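PDB 6H6N: ubiquinone biosynthesis protein UbiJ from Escherichia coli, which binds hydrophobic ubiquinone biosynthetic intermediates through its SCP2 domain, the part present here, and is essential for stability of the Ubi complex in aerobic coenzyme Q synthesis. Local coordinates for residues 17-22 with 68-73; 28-33 with 121-126; 79-84 with 108-113. All coordinates share one frame; numbering follows the deposited sequence.

Interaction 1: residues 17-22 with 68-73; sequences LVTAGI and VDVLGE. With CA (calcium ion), chain G.
T19 meets V70 where helix 14-31 runs alongside strand 68-71. The short segment axes approach to 7.5 Å and run nearly antiparallel, at 164°. L17 instead packs on L25 of the second subunit. T19, the first residue of 17-22 to touch the strand, directs its CB bond at it. Its methyl CG2 lies against the peptide link that leaves the strand, 4.0 Å from G72 N and equally near L71 C. Its CB rests 3.9 Å from V70 CG1. With OG1 placed between the backbone N and the carbonyl carbon (chi1 65°), the hydroxyl makes a weak hydrogen bond to P16 O in the preceding turn, and the methyl is left to face the strand. The carbonyl of T19 also takes part, its O lying 3.7 Å from V70 CB. One turn further on, I22 contributes the branch methyl CG2, which meets V70 CG2 at 4.3 Å. V70 thus sets CG1 against T19, while I22 CG2 lies over both of its methyls.

On the strand, D69 turns away from the helix segment and binds a calcium ion through OD1 at 2.6 Å, while a water on the same ion donates a 2.8 Å hydrogen bond to V70 O. E23, just beyond 17-22, completes the bridge: its OE1 shares the metal and accepts the V70 N-H. T19 and I22 also reach L59, so helix 14-31 packs as a helical layer on one face of the SCP2-domain sheet, over its outer strand 68-71 and the neighbouring 59-63.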
loop_
_atom_site.group_PDB
_atom_site.type_symbol
_atom_site.label_atom_id
_atom_site.label_comp_id
_atom_site.label_asym_id
_atom_site.label_seq_id
_atom_site.Cartn_x
_atom_site.Cartn_y
_atom_site.Cartn_z
ATOM N N LEU A 17 7.268 8.177 2.029
ATOM C CA LEU A 17 7.578 6.786 2.355
ATOM C C LEU A 17 6.642 5.828 1.597
ATOM O O LEU A 17 7.107 4.782 1.142
ATOM C CB LEU A 17 7.517 6.536 3.883
ATOM C CG LEU A 17 8.606 7.149 4.738
ATOM C CD1 LEU A 17 8.447 6.735 6.193
ATOM C CD2 LEU A 17 9.989 6.765 4.241
ATOM N N VAL A 18 5.344 6.203 1.423
ATOM C CA VAL A 18 4.354 5.451 0.647
ATOM C C VAL A 18 4.757 5.420 -0.841
ATOM O O VAL A 18 4.778 4.341 -1.405
ATOM C CB VAL A 18 2.903 5.968 0.834
ATOM C CG1 VAL A 18 1.925 5.198 -0.051
ATOM C CG2 VAL A 18 2.474 5.860 2.285
ATOM N N THR A 19 5.078 6.581 -1.458
ATOM C CA THR A 19 5.473 6.657 -2.871
ATOM C C THR A 19 6.780 5.949 -3.126
ATOM O O THR A 19 6.888 5.296 -4.159
ATOM C CB THR A 19 5.481 8.098 -3.455
ATOM O OG1 THR A 19 6.480 8.860 -2.809
ATOM C CG2 THR A 19 4.157 8.792 -3.333
ATOM N N ALA A 20 7.769 6.059 -2.197
ATOM C CA ALA A 20 9.057 5.364 -2.346
ATOM C C ALA A 20 8.817 3.846 -2.308
ATOM O O ALA A 20 9.380 3.122 -3.140
ATOM C CB ALA A 20 10.023 5.779 -1.243
ATOM N N GLY A 21 7.952 3.397 -1.378
ATOM C CA GLY A 21 7.555 1.999 -1.234
ATOM C C GLY A 21 6.832 1.461 -2.456
ATOM O O GLY A 21 7.143 0.358 -2.917
ATOM N N ILE A 22 5.894 2.250 -3.023
ATOM C CA ILE A 22 5.181 1.848 -4.252
ATOM C C ILE A 22 6.170 1.779 -5.427
ATOM O O ILE A 22 6.102 0.859 -6.232
ATOM C CB ILE A 22 3.908 2.720 -4.527
ATOM C CG1 ILE A 22 2.852 2.487 -3.437
ATOM C CG2 ILE A 22 3.305 2.438 -5.910
ATOM C CD1 ILE A 22 1.763 3.580 -3.335
ATOM N N VAL A 68 10.134 2.850 -13.533
ATOM C CA VAL A 68 8.946 3.681 -13.339
ATOM C C VAL A 68 9.248 4.540 -12.071
ATOM O O VAL A 68 9.709 4.007 -11.055
ATOM C CB VAL A 68 7.569 2.929 -13.250
ATOM C CG1 VAL A 68 7.523 1.926 -12.093
ATOM C CG2 VAL A 68 6.403 3.923 -13.138
ATOM N N ASP A 69 9.022 5.848 -12.157
ATOM C CA ASP A 69 9.138 6.751 -11.027
ATOM C C ASP A 69 7.742 7.049 -10.513
ATOM O O ASP A 69 6.789 7.151 -11.297
ATOM C CB ASP A 69 9.895 8.033 -11.400
ATOM C CG ASP A 69 11.368 7.764 -11.541
ATOM O OD1 ASP A 69 12.061 7.764 -10.516
ATOM O OD2 ASP A 69 11.820 7.489 -12.672
ATOM N N VAL A 70 7.615 7.125 -9.184
ATOM C CA VAL A 70 6.357 7.396 -8.505
ATOM C C VAL A 70 6.486 8.709 -7.739
ATOM O O VAL A 70 7.422 8.880 -6.955
ATOM C CB VAL A 70 5.880 6.244 -7.586
ATOM C CG1 VAL A 70 4.542 6.592 -6.925
ATOM C CG2 VAL A 70 5.757 4.931 -8.361
ATOM N N LEU A 71 5.534 9.631 -7.965
ATOM C CA LEU A 71 5.501 10.921 -7.267
ATOM C C LEU A 71 4.134 11.143 -6.625
ATOM O O LEU A 71 3.130 10.556 -7.044
ATOM C CB LEU A 71 5.816 12.077 -8.253
ATOM C CG LEU A 71 7.248 12.148 -8.867
ATOM C CD1 LEU A 71 7.361 11.317 -10.178
ATOM C CD2 LEU A 71 7.552 13.541 -9.326
ATOM N N GLY A 72 4.113 12.056 -5.663
ATOM C CA GLY A 72 2.899 12.443 -4.968
ATOM C C GLY A 72 2.259 13.684 -5.541
ATOM O O GLY A 72 1.121 13.995 -5.186
ATOM N N GLU A 73 2.990 14.407 -6.427
ATOM C CA GLU A 73 2.546 15.655 -7.071
ATOM C C GLU A 73 3.044 15.754 -8.503
ATOM O O GLU A 73 4.135 15.281 -8.835
ATOM C CB GLU A 73 3.027 16.905 -6.305
ATOM C CG GLU A 73 2.493 17.093 -4.886
ATOM C CD GLU A 73 1.013 17.368 -4.658
ATOM O OE1 GLU A 73 0.222 17.330 -5.629
ATOM O OE2 GLU A 73 0.646 17.613 -3.487
HETATM CA CA CA G . 12.025 7.956 -7.917
HETATM O O HOH W 1 10.147 9.291 -7.584
HETATM O O HOH W 2 11.843 7.864 -5.754
#

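Interaction 2: residues 28-33 with 121-126; sequences TFLYRS and ALADLA. With CA (calcium ion), chain H; CA (calcium ion), chain F.
F29 and L30 close on A123, A126 and the larger L122 of helix 113-128, and the A126 methyl is the bump that fills the hollow between them. This methyl points toward the 28-33 segment and sits over one face of the F29 ring, displaced toward the rim, its CB 4.0 Å from the ring centroid and 18° off the normal: a CH-pi contact. The same CB touches L30 CD2 at 3.7 Å and also lies close to F29 O, so the hollow has a ring wall, a methyl wall and a backbone floor. F29 reaches there with CG anti to its backbone N (chi1 -175°), which carries CZ across to within 3.7 Å of A123 O; CE2 brushes A123 CB. L30 CD2 in turn pushes into the shallow dip left by the alanines, 3.8 Å from A123 CA, with L122 CG at 3.9 Å. Were F29 cut back to an alanine, the A126 methyl would probably lose its aromatic cover and a gap would be likely to open beside A123. Close by, water 3, bound to a calcium ion that A126 O also coordinates, donates to F29 O at 2.7 Å and joins the two segments through the metal. L17 of the second subunit packs on F29, and L36 covers A126. Helix 14-31 thus lies against helix 113-128, with helix 37-41 touching both L122 and Y31, whose hydroxyl bonds S64 O just past strand 59-63.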
loop_
_atom_site.group_PDB
_atom_site.type_symbol
_atom_site.label_atom_id
_atom_site.label_comp_id
_atom_site.label_asym_id
_atom_site.label_seq_id
_atom_site.Cartn_x
_atom_site.Cartn_y
_atom_site.Cartn_z
ATOM N N THR A 28 10.518 -3.755 -8.932
ATOM C CA THR A 28 10.887 -5.166 -8.756
ATOM C C THR A 28 9.921 -6.058 -9.553
ATOM O O THR A 28 10.349 -6.998 -10.209
ATOM C CB THR A 28 10.911 -5.550 -7.264
ATOM O OG1 THR A 28 11.666 -4.582 -6.539
ATOM C CG2 THR A 28 11.487 -6.965 -7.033
ATOM N N PHE A 29 8.624 -5.745 -9.497
ATOM C CA PHE A 29 7.586 -6.529 -10.151
ATOM C C PHE A 29 7.565 -6.412 -11.669
ATOM O O PHE A 29 7.391 -7.435 -12.358
ATOM C CB PHE A 29 6.210 -6.178 -9.555
ATOM C CG PHE A 29 5.046 -7.006 -10.061
ATOM C CD1 PHE A 29 5.046 -8.393 -9.936
ATOM C CD2 PHE A 29 3.923 -6.393 -10.616
ATOM C CE1 PHE A 29 3.965 -9.155 -10.398
ATOM C CE2 PHE A 29 2.841 -7.157 -11.072
ATOM C CZ PHE A 29 2.873 -8.531 -10.965
ATOM N N LEU A 30 7.713 -5.176 -12.204
ATOM C CA LEU A 30 7.592 -4.922 -13.643
ATOM C C LEU A 30 8.877 -4.713 -14.405
ATOM O O LEU A 30 8.911 -5.033 -15.588
ATOM C CB LEU A 30 6.671 -3.705 -13.875
ATOM C CG LEU A 30 5.291 -3.758 -13.172
ATOM C CD1 LEU A 30 4.618 -2.429 -13.246
ATOM C CD2 LEU A 30 4.370 -4.884 -13.770
ATOM N N TYR A 31 9.918 -4.174 -13.762
ATOM C CA TYR A 31 11.153 -3.816 -14.446
ATOM C C TYR A 31 12.353 -4.734 -14.250
ATOM O O TYR A 31 13.344 -4.554 -14.958
ATOM C CB TYR A 31 11.548 -2.380 -14.066
ATOM C CG TYR A 31 10.793 -1.343 -14.856
ATOM C CD1 TYR A 31 9.506 -0.955 -14.489
ATOM C CD2 TYR A 31 11.332 -0.803 -16.021
ATOM C CE1 TYR A 31 8.773 -0.058 -15.266
ATOM C CE2 TYR A 31 10.634 0.145 -16.762
ATOM C CZ TYR A 31 9.356 0.512 -16.379
ATOM O OH TYR A 31 8.666 1.456 -17.101
ATOM N N ARG A 32 12.291 -5.712 -13.337
ATOM C CA ARG A 32 13.430 -6.601 -13.115
ATOM C C ARG A 32 13.661 -7.562 -14.292
ATOM O O ARG A 32 14.802 -7.785 -14.693
ATOM C CB ARG A 32 13.296 -7.360 -11.783
ATOM C CG ARG A 32 14.604 -7.985 -11.295
ATOM C CD ARG A 32 14.446 -8.658 -9.938
ATOM N NE ARG A 32 15.722 -9.187 -9.451
ATOM C CZ ARG A 32 16.584 -8.502 -8.704
ATOM N NH1 ARG A 32 17.727 -9.056 -8.325
ATOM N NH2 ARG A 32 16.309 -7.257 -8.331
ATOM N N SER A 33 12.587 -8.096 -14.855
ATOM C CA SER A 33 12.701 -9.049 -15.942
ATOM C C SER A 33 12.847 -8.418 -17.347
ATOM O O SER A 33 11.915 -7.781 -17.850
ATOM C CB SER A 33 11.544 -10.039 -15.915
ATOM O OG SER A 33 11.686 -10.952 -16.986
ATOM N N ALA A 121 -2.118 -4.993 -19.055
ATOM C CA ALA A 121 -1.536 -6.049 -19.894
ATOM C C ALA A 121 -0.105 -6.374 -19.434
ATOM O O ALA A 121 0.252 -7.540 -19.411
ATOM C CB ALA A 121 -1.539 -5.633 -21.351
ATOM N N LEU A 122 0.683 -5.358 -19.013
ATOM C CA LEU A 122 2.050 -5.518 -18.494
ATOM C C LEU A 122 2.045 -6.303 -17.177
ATOM O O LEU A 122 2.781 -7.280 -17.056
ATOM C CB LEU A 122 2.750 -4.135 -18.306
ATOM C CG LEU A 122 4.120 -4.113 -17.558
ATOM C CD1 LEU A 122 5.161 -4.961 -18.242
ATOM C CD2 LEU A 122 4.653 -2.708 -17.399
ATOM N N ALA A 123 1.206 -5.879 -16.199
ATOM C CA ALA A 123 1.074 -6.513 -14.879
ATOM C C ALA A 123 0.644 -7.957 -15.019
ATOM O O ALA A 123 1.139 -8.801 -14.268
ATOM C CB ALA A 123 0.083 -5.740 -14.010
ATOM N N ASP A 124 -0.248 -8.251 -16.002
ATOM C CA ASP A 124 -0.727 -9.600 -16.284
ATOM C C ASP A 124 0.422 -10.477 -16.840
ATOM O O ASP A 124 0.603 -11.618 -16.408
ATOM C CB ASP A 124 -1.925 -9.556 -17.252
ATOM C CG ASP A 124 -2.684 -10.874 -17.401
ATOM O OD1 ASP A 124 -2.445 -11.796 -16.584
ATOM O OD2 ASP A 124 -3.531 -10.976 -18.329
ATOM N N LEU A 125 1.227 -9.933 -17.732
ATOM C CA LEU A 125 2.385 -10.658 -18.253
ATOM C C LEU A 125 3.509 -10.793 -17.204
ATOM O O LEU A 125 4.300 -11.731 -17.294
ATOM C CB LEU A 125 2.915 -9.975 -19.517
ATOM C CG LEU A 125 2.041 -10.134 -20.749
ATOM C CD1 LEU A 125 2.421 -9.129 -21.797
ATOM C CD2 LEU A 125 2.152 -11.530 -21.317
ATOM N N ALA A 126 3.566 -9.860 -16.210
ATOM C CA ALA A 126 4.564 -9.887 -15.129
ATOM C C ALA A 126 4.322 -11.054 -14.173
ATOM O O ALA A 126 5.260 -11.547 -13.543
ATOM C CB ALA A 126 4.559 -8.564 -14.367
HETATM CA CA CA H . -3.142 -11.971 -14.119
HETATM CA CA CA F . 7.334 -12.224 -12.787
HETATM O O HOH W 3 7.242 -10.065 -11.714
HETATM O O HOH W 4 8.463 -10.858 -14.370
#

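Interaction 3: residues 79-84 with 108-113; sequences DCTVIA and EVQGDI. With CA (calcium ion), chain D.
Strands 80-84 and 108-111 pair antiparallel, with T81 facing Q110 and I83 facing E108 in hydrogen-bonded pairs, and V82 facing V109 in a non-hydrogen-bonded pair. The segment axes are 4.7 Å apart at an angle of 163°. T81 and Q110 exchange two nearly straight bonds; Q110 N lies in the plane of the T81 carbonyl, whereas the return donor, T81 N, is tilted 33° from that of Q110. I83 and E108 likewise exchange a pair, both in plane. The ladder ends with D112 N donating to D79 O at 2.9 Å, beyond the C80-G111 pair. G111 has a positive phi, and a side chain there would collide with D79 O. Strand 108-111 is outermost in the sheet, 80-84 pairs with 47-52 on its other side, and helix 95-104 lies between the two strands in the chain.

The side chains of T81, I83, E108 and Q110 share one face. The Q110 amide crosses aslant over both neighbours: NE2 lies 3.6 Å from I83 CD1, while OE1 is 4.0 Å from T81 CG2. I83 and E108 meet through their CB atoms, also at 4.0 Å. On the other face V82 CG1 approaches V109 CG2, and C80 SG, anti to its backbone N (chi1 -177°), meets V109 CG1 at 3.8 Å. Here V115 and V116 of helix 113-128 pack on C80 and V82, with I102 on V109.

D79 grips a calcium ion with both carboxylate oxygens, OD2 also accepting from V47 N, while D112 caps the following helix through OD1 to Q114 N. The pairing rests on backbone bonds and so probably depends little on side-chain identity except at G111, and the metal and the helix start would be expected to offset the two acidic charges.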
loop_
_atom_site.group_PDB
_atom_site.type_symbol
_atom_site.label_atom_id
_atom_site.label_comp_id
_atom_site.label_asym_id
_atom_site.label_seq_id
_atom_site.Cartn_x
_atom_site.Cartn_y
_atom_site.Cartn_z
ATOM N N ASP A 79 -1.145 11.673 -19.148
ATOM C CA ASP A 79 -1.624 11.077 -20.398
ATOM C C ASP A 79 -2.870 10.225 -20.172
ATOM O O ASP A 79 -3.671 10.041 -21.080
ATOM C CB ASP A 79 -0.517 10.262 -21.032
ATOM C CG ASP A 79 0.692 11.110 -21.376
ATOM O OD1 ASP A 79 0.546 12.057 -22.187
ATOM O OD2 ASP A 79 1.787 10.826 -20.839
ATOM N N CYS A 80 -3.054 9.769 -18.926
ATOM C CA CYS A 80 -4.178 8.983 -18.484
ATOM C C CYS A 80 -4.365 9.235 -17.003
ATOM O O CYS A 80 -3.378 9.370 -16.271
ATOM C CB CYS A 80 -3.936 7.501 -18.776
ATOM S SG CYS A 80 -5.329 6.413 -18.352
ATOM N N THR A 81 -5.627 9.341 -16.577
ATOM C CA THR A 81 -6.014 9.512 -15.173
ATOM C C THR A 81 -7.066 8.453 -14.853
ATOM O O THR A 81 -8.054 8.312 -15.600
ATOM C CB THR A 81 -6.470 10.941 -14.826
ATOM O OG1 THR A 81 -5.433 11.858 -15.157
ATOM C CG2 THR A 81 -6.818 11.102 -13.332
ATOM N N VAL A 82 -6.808 7.666 -13.792
ATOM C CA VAL A 82 -7.676 6.609 -13.319
ATOM C C VAL A 82 -8.165 6.938 -11.908
ATOM O O VAL A 82 -7.378 7.418 -11.066
ATOM C CB VAL A 82 -7.080 5.171 -13.461
ATOM C CG1 VAL A 82 -6.690 4.862 -14.912
ATOM C CG2 VAL A 82 -5.895 4.946 -12.532
ATOM N N ILE A 83 -9.486 6.763 -11.685
ATOM C CA ILE A 83 -10.150 7.010 -10.404
ATOM C C ILE A 83 -10.874 5.738 -10.012
ATOM O O ILE A 83 -11.690 5.206 -10.779
ATOM C CB ILE A 83 -11.082 8.252 -10.420
ATOM C CG1 ILE A 83 -10.352 9.488 -11.002
ATOM C CG2 ILE A 83 -11.643 8.562 -9.004
ATOM C CD1 ILE A 83 -11.046 10.182 -12.126
ATOM N N ALA A 84 -10.512 5.213 -8.851
ATOM C CA ALA A 84 -11.072 3.988 -8.298
ATOM C C ALA A 84 -10.745 3.823 -6.832
ATOM O O ALA A 84 -9.731 4.348 -6.358
ATOM C CB ALA A 84 -10.509 2.787 -9.040
ATOM N N GLU A 108 -12.892 4.654 -13.300
ATOM C CA GLU A 108 -13.171 5.822 -14.144
ATOM C C GLU A 108 -11.879 6.188 -14.849
ATOM O O GLU A 108 -10.826 6.308 -14.210
ATOM C CB GLU A 108 -13.627 7.017 -13.305
ATOM C CG GLU A 108 -14.958 6.906 -12.594
ATOM C CD GLU A 108 -15.207 8.121 -11.714
ATOM O OE1 GLU A 108 -15.079 9.251 -12.238
ATOM O OE2 GLU A 108 -15.519 7.955 -10.508
ATOM N N VAL A 109 -11.956 6.354 -16.168
ATOM C CA VAL A 109 -10.791 6.675 -16.994
ATOM C C VAL A 109 -10.971 8.001 -17.739
ATOM O O VAL A 109 -11.952 8.190 -18.455
ATOM C CB VAL A 109 -10.401 5.524 -17.975
ATOM C CG1 VAL A 109 -9.044 5.781 -18.604
ATOM C CG2 VAL A 109 -10.372 4.175 -17.269
ATOM N N GLN A 110 -9.977 8.884 -17.594
ATOM C CA GLN A 110 -9.860 10.154 -18.302
ATOM C C GLN A 110 -8.543 10.076 -19.097
ATOM O O GLN A 110 -7.577 9.427 -18.667
ATOM C CB GLN A 110 -9.819 11.332 -17.312
ATOM C CG GLN A 110 -11.175 11.669 -16.708
ATOM C CD GLN A 110 -11.077 12.414 -15.388
ATOM O OE1 GLN A 110 -10.016 12.918 -14.990
ATOM N NE2 GLN A 110 -12.198 12.503 -14.680
ATOM N N GLY A 111 -8.552 10.671 -20.274
ATOM C CA GLY A 111 -7.407 10.691 -21.175
ATOM C C GLY A 111 -7.330 9.459 -22.041
ATOM O O GLY A 111 -8.354 8.932 -22.481
ATOM N N ASP A 112 -6.107 8.994 -22.287
ATOM C CA ASP A 112 -5.830 7.861 -23.154
ATOM C C ASP A 112 -5.993 6.534 -22.423
ATOM O O ASP A 112 -5.124 6.139 -21.654
ATOM C CB ASP A 112 -4.434 7.994 -23.795
ATOM C CG ASP A 112 -4.080 6.906 -24.794
ATOM O OD1 ASP A 112 -5.012 6.233 -25.306
ATOM O OD2 ASP A 112 -2.883 6.746 -25.092
ATOM N N ILE A 113 -7.110 5.840 -22.708
ATOM C CA ILE A 113 -7.491 4.530 -22.163
ATOM C C ILE A 113 -6.423 3.461 -22.474
ATOM O O ILE A 113 -6.278 2.521 -21.699
ATOM C CB ILE A 113 -8.944 4.110 -22.615
ATOM C CG1 ILE A 113 -9.458 2.882 -21.837
ATOM C CG2 ILE A 113 -9.060 3.883 -24.141
ATOM C CD1 ILE A 113 -10.912 2.559 -22.034
HETATM CA CA CA D . 2.826 12.662 -22.141
HETATM O O HOH W 5 -14.444 5.114 -9.904
HETATM O O HOH W 6 4.786 12.379 -21.120
HETATM O O HOH W 7 2.529 14.066 -20.357
#

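How the interactions relate
Interactions 1 and 3 lie at the two outer strands of one mixed five-stranded sheet, 68-71 and 108-111, with centres about 18 Å apart and nearest atoms about 11 Å apart. Interactions 1 and 2 share helix 14-31, and their centres are about 17 Å apart; they touch directly where Y31 CE1 packs 3.6 Å from V68 N. Interaction 2 joins that helix to helix 113-128, which follows strand 108-111 of interaction 3 at once, although these two contacts stay about 9 Å apart at their nearest atoms. Together they join helix 14-31, the sheet and helix 113-128 of the SCP2 domain, the part of UbiJ that binds hydrophobic intermediates; no bound lipid lies at these contacts.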